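Local coordinates for protein class D beta-lactamase (Fusobacterium nucleatum subsp. polymorphum, PDB 4IED) that probably hydrolyses beta-lactam antibiotics to substituted beta-amino acids, as a member of the class D beta-lactamase family, at residues 17-22 / 42-47; 25-30 / 240-245; 34-39 / 219-224; 189-194 / 213-218. All blocks are in the same frame, centred on the assembly; numbering follows the deposited sequence.

Contact 1 (17-22 / 42-47)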
loop_
_atom_site.group_PDB
_atom_site.type_symbol
_atom_site.label_atom_id
_atom_site.label_comp_id
_atom_site.label_asym_id
_atom_site.label_seq_id
_atom_site.Cartn_x
_atom_site.Cartn_y
_atom_site.Cartn_z
ATOM N N PHE A 17 23.081 -4.134 -3.413
ATOM C CA PHE A 17 22.820 -2.715 -3.297
ATOM C C PHE A 17 21.763 -2.407 -2.221
ATOM O O PHE A 17 21.928 -1.512 -1.378
ATOM C CB PHE A 17 22.382 -2.129 -4.651
ATOM C CG PHE A 17 22.362 -0.639 -4.642
ATOM C CD1 PHE A 17 23.550 0.047 -4.427
ATOM C CD2 PHE A 17 21.211 0.052 -4.688
ATOM C CE1 PHE A 17 23.551 1.388 -4.340
ATOM C CE2 PHE A 17 21.223 1.413 -4.647
ATOM C CZ PHE A 17 22.382 2.063 -4.384
ATOM N N MET A 18 20.725 -3.199 -2.172
ATOM C CA MET A 18 19.769 -2.972 -1.078
ATOM C C MET A 18 20.461 -3.127 0.296
ATOM O O MET A 18 20.214 -2.370 1.239
ATOM C CB MET A 18 18.625 -3.957 -1.161
ATOM C CG MET A 18 17.748 -3.817 -2.363
ATOM S SD MET A 18 16.411 -5.001 -2.317
ATOM C CE MET A 18 15.526 -4.521 -3.785
ATOM N N LYS A 19 21.254 -4.188 0.442
ATOM C CA LYS A 19 22.013 -4.395 1.687
ATOM C C LYS A 19 22.837 -3.162 2.075
ATOM O O LYS A 19 22.780 -2.727 3.230
ATOM C CB LYS A 19 22.878 -5.656 1.547
ATOM C CG LYS A 19 23.716 -5.910 2.782
ATOM C CD LYS A 19 24.560 -7.112 2.535
ATOM C CE LYS A 19 25.416 -7.303 3.780
ATOM N NZ LYS A 19 26.196 -8.545 3.786
ATOM N N GLU A 20 23.539 -2.579 1.110
ATOM C CA GLU A 20 24.383 -1.423 1.389
ATOM C C GLU A 20 23.543 -0.236 1.852
ATOM O O GLU A 20 23.965 0.446 2.812
ATOM C CB GLU A 20 25.242 -0.976 0.226
ATOM C CG GLU A 20 25.724 0.506 0.345
ATOM C CD GLU A 20 26.372 1.025 1.694
ATOM O OE1 GLU A 20 26.698 2.247 1.677
ATOM O OE2 GLU A 20 26.603 0.330 2.780
ATOM N N ILE A 21 22.399 0.033 1.201
ATOM C CA ILE A 21 21.634 1.217 1.590
ATOM C C ILE A 21 21.100 1.031 3.015
ATOM O O ILE A 21 21.160 1.939 3.825
ATOM C CB ILE A 21 20.572 1.619 0.558
ATOM C CG1 ILE A 21 19.464 0.603 0.500
ATOM C CG2 ILE A 21 21.171 1.737 -0.826
ATOM C CD1 ILE A 21 18.445 0.810 1.622
ATOM N N PHE A 22 20.591 -0.154 3.344
ATOM C CA PHE A 22 20.090 -0.387 4.679
ATOM C C PHE A 22 21.176 -0.227 5.742
ATOM O O PHE A 22 20.957 0.370 6.798
ATOM C CB PHE A 22 19.446 -1.749 4.803
ATOM C CG PHE A 22 17.973 -1.777 4.464
ATOM C CD1 PHE A 22 17.509 -1.871 3.142
ATOM C CD2 PHE A 22 17.036 -1.749 5.482
ATOM C CE1 PHE A 22 16.188 -1.923 2.877
ATOM C CE2 PHE A 22 15.688 -1.798 5.185
ATOM C CZ PHE A 22 15.239 -1.923 3.847
ATOM N N ASP A 42 14.259 -9.455 -6.156
ATOM C CA ASP A 42 15.438 -8.917 -5.523
ATOM C C ASP A 42 15.029 -8.517 -4.132
ATOM O O ASP A 42 13.987 -7.871 -3.973
ATOM C CB ASP A 42 16.026 -7.721 -6.309
ATOM C CG ASP A 42 16.833 -8.186 -7.523
ATOM O OD1 ASP A 42 16.214 -8.390 -8.589
ATOM O OD2 ASP A 42 18.084 -8.375 -7.342
ATOM N N TYR A 43 15.822 -8.865 -3.126
ATOM C CA TYR A 43 15.346 -8.610 -1.767
ATOM C C TYR A 43 16.490 -8.276 -0.788
ATOM O O TYR A 43 17.631 -8.601 -1.053
ATOM C CB TYR A 43 14.531 -9.781 -1.225
ATOM C CG TYR A 43 15.399 -11.014 -0.977
ATOM C CD1 TYR A 43 16.149 -11.118 0.178
ATOM C CD2 TYR A 43 15.562 -11.968 -1.929
ATOM C CE1 TYR A 43 16.965 -12.222 0.436
ATOM C CE2 TYR A 43 16.377 -13.043 -1.710
ATOM C CZ TYR A 43 17.124 -13.128 -0.550
ATOM O OH TYR A 43 17.971 -14.232 -0.332
ATOM N N TYR A 44 16.093 -7.720 0.359
ATOM C CA TYR A 44 16.930 -7.536 1.560
ATOM C C TYR A 44 16.089 -8.074 2.714
ATOM O O TYR A 44 14.930 -7.692 2.851
ATOM C CB TYR A 44 17.253 -6.090 1.759
ATOM C CG TYR A 44 18.017 -5.880 3.050
ATOM C CD1 TYR A 44 19.327 -6.303 3.181
ATOM C CD2 TYR A 44 17.384 -5.404 4.185
ATOM C CE1 TYR A 44 20.012 -6.094 4.384
ATOM C CE2 TYR A 44 18.047 -5.214 5.365
ATOM C CZ TYR A 44 19.356 -5.542 5.447
ATOM O OH TYR A 44 20.075 -5.370 6.619
ATOM N N ASN A 45 16.700 -8.945 3.515
ATOM C CA ASN A 45 16.100 -9.550 4.713
ATOM C C ASN A 45 14.950 -10.471 4.385
ATOM O O ASN A 45 13.811 -10.112 4.564
ATOM C CB ASN A 45 15.730 -8.465 5.689
ATOM C CG ASN A 45 15.492 -8.985 7.075
ATOM O OD1 ASN A 45 15.322 -10.220 7.272
ATOM N ND2 ASN A 45 15.443 -8.111 8.036
ATOM N N LEU A 46 15.297 -11.636 3.849
ATOM C CA LEU A 46 14.280 -12.631 3.456
ATOM C C LEU A 46 13.275 -13.084 4.496
ATOM O O LEU A 46 12.074 -13.144 4.262
ATOM C CB LEU A 46 14.950 -13.880 2.844
ATOM C CG LEU A 46 13.961 -14.828 2.077
ATOM C CD1 LEU A 46 13.256 -14.127 0.965
ATOM C CD2 LEU A 46 14.669 -16.038 1.530
ATOM N N ASP A 47 13.748 -13.302 5.685
ATOM C CA ASP A 47 12.864 -13.745 6.747
ATOM C C ASP A 47 11.877 -12.661 7.109
ATOM O O ASP A 47 10.641 -12.933 7.232
ATOM C CB ASP A 47 13.628 -14.145 7.998
ATOM C CG ASP A 47 14.286 -15.515 7.886
ATOM O OD1 ASP A 47 14.072 -16.266 6.885
ATOM O OD2 ASP A 47 15.079 -15.791 8.804
#
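Tyr44 sends its ring away from its own backbone N (chi1 175°), and Phe22, with chi1 at -89°, swings its ring in to meet it. The two belong to helix 16-25 and strand 40-44, an outer strand of the antiparallel sheet in the beta-lactamase fold. The rings form an offset stack, centroids 4.4 Å apart and planes 23° from parallel. Tyr44 CD2 lies over the centre of the Phe22 ring. In return, Phe22 CB sits over one face of the tyrosine ring, toward its rim, in a CH-pi contact 4.1 Å from the centroid. One turn back, Lys19 CA lies 3.6 Å from Tyr44 CD1. Lys19 CB and CG pass the Tyr44 ring at about a right angle, and the end of the lysine leads away. Met18 fills the other end of the contact. Its CB meets Tyr44 CB at 3.9 Å, and its extended chain continues along the strand backbone. Phe31 and Val33 of strand 29-35 and Tyr246 of helix 238-249 also touch Met18. The carboxylate of Asp42 is held by Asn15. Met18 SD lies 3.6 Å from Tyr43 C, and Met18 CE reaches to 3.7 Å from Asp42 O.

Contact 2 (25-30 / 240-245)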
loop_
_atom_site.group_PDB
_atom_site.type_symbol
_atom_site.label_atom_id
_atom_site.label_comp_id
_atom_site.label_asym_id
_atom_site.label_seq_id
_atom_site.Cartn_x
_atom_site.Cartn_y
_atom_site.Cartn_z
ATOM N N LYS A 25 22.210 3.577 6.129
ATOM C CA LYS A 25 21.179 4.357 6.820
ATOM C C LYS A 25 20.968 3.849 8.245
ATOM O O LYS A 25 20.328 4.502 9.048
ATOM C CB LYS A 25 19.889 4.334 6.020
ATOM C CG LYS A 25 20.094 4.985 4.655
ATOM C CD LYS A 25 18.870 4.852 3.779
ATOM C CE LYS A 25 18.210 6.189 3.563
ATOM N NZ LYS A 25 18.465 6.773 2.214
ATOM N N GLY A 26 21.493 2.656 8.536
ATOM C CA GLY A 26 21.382 2.050 9.854
ATOM C C GLY A 26 19.955 1.650 10.212
ATOM O O GLY A 26 19.531 1.785 11.370
ATOM N N LEU A 27 19.198 1.171 9.233
ATOM C CA LEU A 27 17.755 0.848 9.422
ATOM C C LEU A 27 17.511 -0.623 9.404
ATOM O O LEU A 27 18.311 -1.397 8.794
ATOM C CB LEU A 27 16.959 1.538 8.349
ATOM C CG LEU A 27 16.992 3.056 8.361
ATOM C CD1 LEU A 27 16.488 3.562 7.046
ATOM C CD2 LEU A 27 16.173 3.645 9.465
ATOM N N ASN A 28 16.520 -1.040 10.192
ATOM C CA ASN A 28 16.047 -2.401 10.240
ATOM C C ASN A 28 14.781 -2.499 9.413
ATOM O O ASN A 28 13.860 -1.719 9.576
ATOM C CB ASN A 28 15.754 -2.815 11.653
ATOM C CG ASN A 28 16.977 -2.803 12.513
ATOM O OD1 ASN A 28 16.894 -2.444 13.694
ATOM N ND2 ASN A 28 18.129 -3.167 11.946
ATOM N N GLY A 29 14.766 -3.440 8.471
ATOM C CA GLY A 29 13.569 -3.639 7.665
ATOM C C GLY A 29 13.811 -4.675 6.591
ATOM O O GLY A 29 14.703 -5.486 6.653
ATOM N N THR A 30 12.904 -4.651 5.594
ATOM C CA THR A 30 12.978 -5.538 4.499
ATOM C C THR A 30 12.540 -4.788 3.226
ATOM O O THR A 30 11.791 -3.788 3.285
ATOM C CB THR A 30 11.987 -6.735 4.715
ATOM O OG1 THR A 30 12.164 -7.699 3.641
ATOM C CG2 THR A 30 10.484 -6.314 4.790
ATOM N N GLU A 240 10.258 6.030 1.096
ATOM C CA GLU A 240 10.297 6.330 -0.345
ATOM C C GLU A 240 11.751 6.660 -0.766
ATOM O O GLU A 240 12.112 6.310 -1.896
ATOM C CB GLU A 240 9.399 7.473 -0.591
ATOM C CG GLU A 240 9.407 7.832 -2.087
ATOM C CD GLU A 240 8.204 8.667 -2.490
ATOM O OE1 GLU A 240 8.146 9.062 -3.712
ATOM O OE2 GLU A 240 7.288 8.985 -1.741
ATOM N N GLU A 241 12.608 7.239 0.091
ATOM C CA GLU A 241 13.987 7.518 -0.282
ATOM C C GLU A 241 14.684 6.232 -0.672
ATOM O O GLU A 241 15.371 6.168 -1.707
ATOM C CB GLU A 241 14.724 8.188 0.875
ATOM C CG GLU A 241 14.367 9.657 1.034
ATOM C CD GLU A 241 15.019 10.295 2.252
ATOM O OE1 GLU A 241 15.947 9.583 2.884
ATOM O OE2 GLU A 241 14.664 11.496 2.567
ATOM N N ILE A 242 14.555 5.163 0.119
ATOM C CA ILE A 242 15.289 3.948 -0.170
ATOM C C ILE A 242 14.787 3.309 -1.469
ATOM O O ILE A 242 15.561 2.851 -2.319
ATOM C CB ILE A 242 15.186 2.914 1.012
ATOM C CG1 ILE A 242 15.984 3.475 2.184
ATOM C CG2 ILE A 242 15.592 1.513 0.564
ATOM C CD1 ILE A 242 15.675 2.813 3.497
ATOM N N VAL A 243 13.455 3.289 -1.596
ATOM C CA VAL A 243 12.899 2.781 -2.860
ATOM C C VAL A 243 13.378 3.537 -4.086
ATOM O O VAL A 243 13.866 2.902 -5.073
ATOM C CB VAL A 243 11.363 2.740 -2.784
ATOM C CG1 VAL A 243 10.773 2.304 -4.144
ATOM C CG2 VAL A 243 10.928 1.764 -1.709
ATOM N N ARG A 244 13.374 4.865 -4.015
ATOM C CA ARG A 244 13.877 5.642 -5.184
ATOM C C ARG A 244 15.336 5.426 -5.388
ATOM O O ARG A 244 15.821 5.401 -6.513
ATOM C CB ARG A 244 13.512 7.120 -4.962
ATOM C CG ARG A 244 12.082 7.472 -5.173
ATOM C CD ARG A 244 11.733 8.931 -4.918
ATOM N NE ARG A 244 10.393 9.250 -5.348
ATOM C CZ ARG A 244 10.105 9.667 -6.569
ATOM N NH1 ARG A 244 11.009 9.773 -7.514
ATOM N NH2 ARG A 244 8.822 9.923 -6.849
ATOM N N GLU A 245 16.145 5.254 -4.327
ATOM C CA GLU A 245 17.591 5.095 -4.510
ATOM C C GLU A 245 17.833 3.779 -5.260
ATOM O O GLU A 245 18.664 3.706 -6.162
ATOM C CB GLU A 245 18.325 5.166 -3.147
ATOM C CG GLU A 245 18.449 6.608 -2.634
ATOM C CD GLU A 245 19.236 6.842 -1.357
ATOM O OE1 GLU A 245 20.272 6.165 -1.163
ATOM O OE2 GLU A 245 18.812 7.828 -0.619
HETATM O O HOH W 1 17.999 9.136 1.607
#
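Between Lys25 and Leu27, which both touch helix 238-249, the backbone turns out of helix 16-25 through Gly26 with a positive phi of 68°. This Schellman motif, with Leu27 N bonded back to Phe22 O, ends the N-terminal helix just before strand 29-35, where it packs beside the C-terminal one. The Lys25 chain runs alongside Ile242, pointing the opposite way, with Lys25 CD 3.6 Å from Ile242 CG1. Leu27 crosses the end of the same isoleucine, CD1 to Ile242 CD1 at 3.7 Å. Bends at chi3 (111°) and chi4 (104°) carry the lysine amine past Ile242 to two glutamates one helical turn apart. In one of two modelled conformers of Glu245, its OE2 lies 3.0 Å from Lys25 NZ in a salt bridge and OE1 pairs with Arg24. The carboxylate would then face two positive charges, but these pairings are less certain for it. Lys25 NZ makes a long salt bridge to Glu241 OE1 at 3.8 Å. A water lies between the three groups, but two of its bonds are very short and its place is doubtful. Farther round the helix, Arg244 NE forms a salt bridge to Glu240 OE1 at 2.8 Å, in the guanidinium plane.

Contact 3 (34-39 / 219-224)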
loop_
_atom_site.group_PDB
_atom_site.type_symbol
_atom_site.label_atom_id
_atom_site.label_comp_id
_atom_site.label_asym_id
_atom_site.label_seq_id
_atom_site.Cartn_x
_atom_site.Cartn_y
_atom_site.Cartn_z
ATOM N N TYR A 34 9.845 -7.278 -7.324
ATOM C CA TYR A 34 9.548 -8.329 -8.331
ATOM C C TYR A 34 9.685 -7.684 -9.692
ATOM O O TYR A 34 9.002 -6.675 -9.981
ATOM C CB TYR A 34 8.193 -8.957 -8.165
ATOM C CG TYR A 34 7.833 -9.991 -9.243
ATOM C CD1 TYR A 34 8.518 -11.183 -9.316
ATOM C CD2 TYR A 34 6.863 -9.721 -10.222
ATOM C CE1 TYR A 34 8.230 -12.107 -10.320
ATOM C CE2 TYR A 34 6.548 -10.628 -11.186
ATOM C CZ TYR A 34 7.184 -11.830 -11.206
ATOM O OH TYR A 34 6.946 -12.765 -12.187
ATOM N N ASP A 35 10.566 -8.266 -10.503
ATOM C CA ASP A 35 10.776 -7.880 -11.908
ATOM C C ASP A 35 10.001 -8.818 -12.800
ATOM O O ASP A 35 10.368 -9.983 -12.897
ATOM C CB ASP A 35 12.304 -7.956 -12.127
ATOM C CG ASP A 35 12.762 -7.700 -13.570
ATOM O OD1 ASP A 35 11.954 -7.957 -14.548
ATOM O OD2 ASP A 35 13.965 -7.408 -13.750
ATOM N N LEU A 36 8.931 -8.294 -13.366
ATOM C CA LEU A 36 7.978 -9.130 -14.148
ATOM C C LEU A 36 8.690 -9.748 -15.366
ATOM O O LEU A 36 8.558 -10.945 -15.667
ATOM C CB LEU A 36 6.778 -8.316 -14.605
ATOM C CG LEU A 36 5.813 -9.069 -15.517
ATOM C CD1 LEU A 36 5.166 -10.264 -14.863
ATOM C CD2 LEU A 36 4.773 -8.090 -15.985
ATOM N N LYS A 37 9.378 -8.924 -16.152
ATOM C CA LYS A 37 9.953 -9.371 -17.433
ATOM C C LYS A 37 10.912 -10.573 -17.243
ATOM O O LYS A 37 10.988 -11.550 -17.999
ATOM C CB LYS A 37 10.621 -8.206 -18.138
ATOM C CG LYS A 37 11.128 -8.441 -19.500
ATOM C CD LYS A 37 11.851 -7.194 -20.040
ATOM C CE LYS A 37 12.450 -7.437 -21.331
ATOM N NZ LYS A 37 13.212 -6.281 -21.862
ATOM N N ASN A 38 11.683 -10.505 -16.163
ATOM C CA ASN A 38 12.618 -11.538 -15.736
ATOM C C ASN A 38 12.146 -12.536 -14.708
ATOM O O ASN A 38 12.909 -13.476 -14.396
ATOM C CB ASN A 38 13.930 -10.925 -15.244
ATOM C CG ASN A 38 14.639 -10.180 -16.332
ATOM O OD1 ASN A 38 15.064 -10.777 -17.370
ATOM N ND2 ASN A 38 14.781 -8.868 -16.133
ATOM N N ASP A 39 10.912 -12.387 -14.280
ATOM C CA ASP A 39 10.272 -13.248 -13.320
ATOM C C ASP A 39 11.144 -13.534 -12.149
ATOM O O ASP A 39 11.433 -14.745 -11.787
ATOM C CB ASP A 39 9.786 -14.561 -13.986
ATOM C CG ASP A 39 8.948 -15.434 -13.011
ATOM O OD1 ASP A 39 8.348 -14.914 -12.027
ATOM O OD2 ASP A 39 9.001 -16.717 -13.251
ATOM N N ASP A 219 8.552 -1.573 -21.130
ATOM C CA ASP A 219 8.510 -3.006 -21.314
ATOM C C ASP A 219 8.649 -3.863 -20.077
ATOM O O ASP A 219 8.825 -5.063 -20.176
ATOM C CB ASP A 219 9.464 -3.546 -22.357
ATOM C CG ASP A 219 10.911 -3.430 -21.916
ATOM O OD1 ASP A 219 11.149 -2.787 -20.837
ATOM O OD2 ASP A 219 11.794 -3.932 -22.583
ATOM N N ASN A 220 8.446 -3.284 -18.899
ATOM C CA ASN A 220 8.487 -4.032 -17.680
ATOM C C ASN A 220 7.619 -3.391 -16.593
ATOM O O ASN A 220 7.086 -2.290 -16.739
ATOM C CB ASN A 220 9.958 -4.106 -17.207
ATOM C CG ASN A 220 10.265 -5.315 -16.350
ATOM O OD1 ASN A 220 9.362 -6.032 -15.923
ATOM N ND2 ASN A 220 11.591 -5.584 -16.140
ATOM N N ILE A 221 7.394 -4.177 -15.547
ATOM C CA ILE A 221 6.680 -3.715 -14.312
ATOM C C ILE A 221 7.450 -4.254 -13.141
ATOM O O ILE A 221 7.701 -5.438 -13.037
ATOM C CB ILE A 221 5.236 -4.237 -14.178
ATOM C CG1 ILE A 221 4.450 -3.879 -15.427
ATOM C CG2 ILE A 221 4.602 -3.676 -12.947
ATOM C CD1 ILE A 221 3.052 -4.439 -15.498
ATOM N N TYR A 222 7.852 -3.321 -12.237
ATOM C CA TYR A 222 8.580 -3.643 -11.003
ATOM C C TYR A 222 7.670 -3.410 -9.851
ATOM O O TYR A 222 7.340 -2.266 -9.559
ATOM C CB TYR A 222 9.847 -2.778 -10.873
ATOM C CG TYR A 222 10.770 -2.834 -12.056
ATOM C CD1 TYR A 222 10.529 -1.981 -13.141
ATOM C CD2 TYR A 222 11.903 -3.664 -12.085
ATOM C CE1 TYR A 222 11.330 -1.953 -14.254
ATOM C CE2 TYR A 222 12.648 -3.685 -13.277
ATOM C CZ TYR A 222 12.369 -2.837 -14.327
ATOM O OH TYR A 222 13.155 -2.843 -15.536
ATOM N N SER A 223 7.218 -4.493 -9.195
ATOM C CA SER A 223 6.319 -4.332 -8.060
ATOM C C SER A 223 7.185 -4.380 -6.794
ATOM O O SER A 223 8.177 -5.109 -6.727
ATOM C CB SER A 223 5.343 -5.468 -8.000
ATOM O OG SER A 223 4.425 -5.337 -9.114
ATOM N N PHE A 224 6.850 -3.571 -5.815
ATOM C CA PHE A 224 7.754 -3.433 -4.653
ATOM C C PHE A 224 6.960 -3.215 -3.383
ATOM O O PHE A 224 5.837 -2.782 -3.294
ATOM C CB PHE A 224 8.717 -2.264 -4.825
ATOM C CG PHE A 224 8.039 -0.901 -4.802
ATOM C CD1 PHE A 224 7.795 -0.224 -3.581
ATOM C CD2 PHE A 224 7.697 -0.282 -5.991
ATOM C CE1 PHE A 224 7.183 0.990 -3.561
ATOM C CE2 PHE A 224 7.081 0.958 -5.955
ATOM C CZ PHE A 224 6.812 1.565 -4.742
#
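The carboxylate of Asp35 and the amide of Asn220 are turned 54° apart, on side chains that cross at about a right angle. Asp35 OD1 takes a bond from each face of its plane: Asn220 ND2 at 2.9 Å and Asn38 N at 3.0 Å. Likewise, Asn220 OD1 receives Lys37 N from one face and Ile221 N from the other, so both ends of this buried amide are fixed. The Tyr34 ring has Leu36 N over one face, toward the rim, and at its edge Tyr34 OH gives a hydrogen bond to Asp39 OD1 at 2.6 Å. These groups cluster where strand 29-35 ends and its antiparallel neighbour 221-229 begins. Tyr34 and Ser223 are a hydrogen-bonded pair, Tyr34 N to Ser223 O at 2.8 Å. Asp35 and Tyr222 are the non-hydrogen-bonded pair beside it. Leu36 N continues the pairing to Ile221 O at 3.1 Å. Past Asp35 the chain turns in an Asx motif, and Asn38 ND2 bonds Asp35 OD2 at 2.9 Å. Asp35 and Asn38 bind magnesium in a crystal structure of this protein, though no such ion is bound here. Lys37, fully extended, brings NZ to 2.8 Å from Asp219 OD2, above the carboxylate plane.

Contact 4 (189-194 / 213-218)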
loop_
_atom_site.group_PDB
_atom_site.type_symbol
_atom_site.label_atom_id
_atom_site.label_comp_id
_atom_site.label_asym_id
_atom_site.label_seq_id
_atom_site.Cartn_x
_atom_site.Cartn_y
_atom_site.Cartn_z
ATOM N N ASP A 189 8.260 10.251 -18.871
ATOM C CA ASP A 189 8.221 9.604 -20.142
ATOM C C ASP A 189 8.619 8.123 -20.005
ATOM O O ASP A 189 8.047 7.294 -20.734
ATOM C CB ASP A 189 9.151 10.286 -21.159
ATOM C CG ASP A 189 8.688 11.679 -21.578
ATOM O OD1 ASP A 189 7.538 12.061 -21.282
ATOM O OD2 ASP A 189 9.432 12.296 -22.384
ATOM N N ASP A 190 9.604 7.842 -19.207
ATOM C CA ASP A 190 10.201 6.529 -19.174
ATOM C C ASP A 190 9.743 5.614 -18.057
ATOM O O ASP A 190 10.173 4.476 -17.983
ATOM C CB ASP A 190 11.718 6.651 -19.105
ATOM C CG ASP A 190 12.307 7.437 -20.275
ATOM O OD1 ASP A 190 11.932 7.165 -21.411
ATOM O OD2 ASP A 190 13.199 8.274 -20.014
ATOM N N PHE A 191 8.899 6.127 -17.166
ATOM C CA PHE A 191 8.365 5.267 -16.112
ATOM C C PHE A 191 7.148 5.963 -15.501
ATOM O O PHE A 191 7.004 7.187 -15.602
ATOM C CB PHE A 191 9.432 5.061 -14.980
ATOM C CG PHE A 191 9.709 6.277 -14.201
ATOM C CD1 PHE A 191 9.030 6.521 -13.020
ATOM C CD2 PHE A 191 10.731 7.126 -14.558
ATOM C CE1 PHE A 191 9.289 7.682 -12.328
ATOM C CE2 PHE A 191 10.967 8.330 -13.869
ATOM C CZ PHE A 191 10.260 8.549 -12.738
ATOM N N ILE A 192 6.291 5.184 -14.853
ATOM C CA ILE A 192 5.215 5.726 -13.996
ATOM C C ILE A 192 5.239 4.898 -12.678
ATOM O O ILE A 192 5.199 3.658 -12.675
ATOM C CB ILE A 192 3.840 5.654 -14.703
ATOM C CG1 ILE A 192 2.832 6.347 -13.820
ATOM C CG2 ILE A 192 3.431 4.319 -15.104
ATOM C CD1 ILE A 192 1.541 6.568 -14.546
ATOM N N LEU A 193 5.358 5.652 -11.586
ATOM C CA LEU A 193 5.410 5.140 -10.219
ATOM C C LEU A 193 4.016 5.308 -9.616
ATOM O O LEU A 193 3.468 6.398 -9.619
ATOM C CB LEU A 193 6.390 5.947 -9.437
ATOM C CG LEU A 193 6.429 5.765 -7.919
ATOM C CD1 LEU A 193 6.796 4.351 -7.507
ATOM C CD2 LEU A 193 7.301 6.812 -7.214
ATOM N N HIS A 194 3.474 4.181 -9.150
ATOM C CA HIS A 194 2.268 4.085 -8.332
ATOM C C HIS A 194 2.652 3.563 -6.933
ATOM O O HIS A 194 3.586 2.788 -6.740
ATOM C CB HIS A 194 1.357 3.058 -8.906
ATOM C CG HIS A 194 0.828 3.372 -10.279
ATOM N ND1 HIS A 194 1.491 3.201 -11.475
ATOM C CD2 HIS A 194 -0.441 3.700 -10.588
ATOM C CE1 HIS A 194 0.654 3.529 -12.461
ATOM N NE2 HIS A 194 -0.535 3.761 -11.940
ATOM N N GLY A 213 4.054 -0.482 -3.879
ATOM C CA GLY A 213 3.574 0.041 -5.182
ATOM C C GLY A 213 4.186 -0.738 -6.332
ATOM O O GLY A 213 4.603 -1.871 -6.216
ATOM N N TRP A 214 4.261 -0.060 -7.450
ATOM C CA TRP A 214 4.931 -0.560 -8.606
ATOM C C TRP A 214 5.330 0.577 -9.544
ATOM O O TRP A 214 4.838 1.683 -9.465
ATOM C CB TRP A 214 4.056 -1.575 -9.404
ATOM C CG TRP A 214 2.858 -0.922 -10.095
ATOM C CD1 TRP A 214 2.787 -0.573 -11.424
ATOM C CD2 TRP A 214 1.541 -0.728 -9.538
ATOM N NE1 TRP A 214 1.520 -0.108 -11.681
ATOM C CE2 TRP A 214 0.754 -0.117 -10.540
ATOM C CE3 TRP A 214 1.015 -0.851 -8.277
ATOM C CZ2 TRP A 214 -0.574 0.234 -10.316
ATOM C CZ3 TRP A 214 -0.288 -0.523 -8.059
ATOM C CH2 TRP A 214 -1.062 0.086 -9.029
ATOM N N ILE A 215 6.227 0.218 -10.480
ATOM C CA ILE A 215 6.747 1.130 -11.521
ATOM C C ILE A 215 6.579 0.363 -12.831
ATOM O O ILE A 215 7.109 -0.731 -13.018
ATOM C CB ILE A 215 8.207 1.537 -11.347
ATOM C CG1 ILE A 215 8.374 2.290 -10.075
ATOM C CG2 ILE A 215 8.619 2.468 -12.484
ATOM C CD1 ILE A 215 9.804 2.647 -9.760
ATOM N N GLU A 216 5.835 1.005 -13.754
ATOM C CA GLU A 216 5.686 0.477 -15.128
ATOM C C GLU A 216 6.595 1.285 -16.045
ATOM O O GLU A 216 6.545 2.539 -16.055
ATOM C CB GLU A 216 4.231 0.471 -15.609
ATOM C CG GLU A 216 4.164 -0.180 -16.980
ATOM C CD GLU A 216 2.831 -0.796 -17.378
ATOM O OE1 GLU A 216 2.776 -1.405 -18.477
ATOM O OE2 GLU A 216 1.828 -0.771 -16.664
ATOM N N THR A 217 7.349 0.588 -16.860
ATOM C CA THR A 217 8.190 1.164 -17.903
ATOM C C THR A 217 7.685 0.698 -19.264
ATOM O O THR A 217 6.622 0.112 -19.303
ATOM C CB THR A 217 9.621 0.777 -17.680
ATOM O OG1 THR A 217 9.755 -0.646 -17.874
ATOM C CG2 THR A 217 10.119 1.124 -16.264
ATOM N N SER A 218 8.390 1.062 -20.340
ATOM C CA SER A 218 7.900 0.723 -21.655
ATOM C C SER A 218 7.781 -0.769 -21.856
ATOM O O SER A 218 7.008 -1.221 -22.719
ATOM C CB SER A 218 8.835 1.345 -22.741
ATOM O OG SER A 218 10.108 0.728 -22.667
HETATM O O HOH W 2 10.574 3.141 -20.303
#
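His194 lies flat against Trp214. The imidazole and the five-membered indole ring form an offset stack, centroids 4.3 Å apart and planes at 13°. His194 CB stands over the centre of the six-membered ring, 3.6 Å from its centroid. Trp214, with chi1 of 69°, lays its indole against the face of the histidine ring. Beneath them runs the antiparallel pairing of the hairpin 192-200/208-216. His194 N bonds Trp214 O at 2.9 Å, and Ile192 and Glu216 form the next hydrogen-bonded pair. On the opposite face of the sheet, Ile215 packs between Leu193 and Phe191, with Ile215 CG1 3.7 Å from Leu193 CD1. A water joins Asp190 O to Ser218 N. Farther out, Leu161 and Leu164 of helix 154-165 touch Trp214, and Thr183 touches both aromatic residues. His194 ND1 and Trp214 NE1 are 3.3 Å apart, but the angle is poor for a hydrogen bond. The ring pair thus relies on its stacked faces, with the backbone bonds of His194 and Trp214 setting the spacing.

All four contacts belong to one antiparallel sheet and its helices. Contacts 3 and 4 are neighbours in the sheet, centres 10 Å apart, and join through Tyr222 N to Ile215 O at 2.8 Å. Contacts 1 and 2 have centres 9 Å apart and meet through Tyr44 O and Thr30 OG1, 2.9 Å apart. Contact 2 brings the C-terminal helix over the sheet, where Val243 touches Phe224 of contact 3 and Arg244 touches Leu193 of contact 4. A bound magnesium ion lies about 4 Å from the Glu216 side chain of contact 4. The Thr217 side chain of contact 4 is about 8 Å from that of Asp35, in the magnesium site of contact 3.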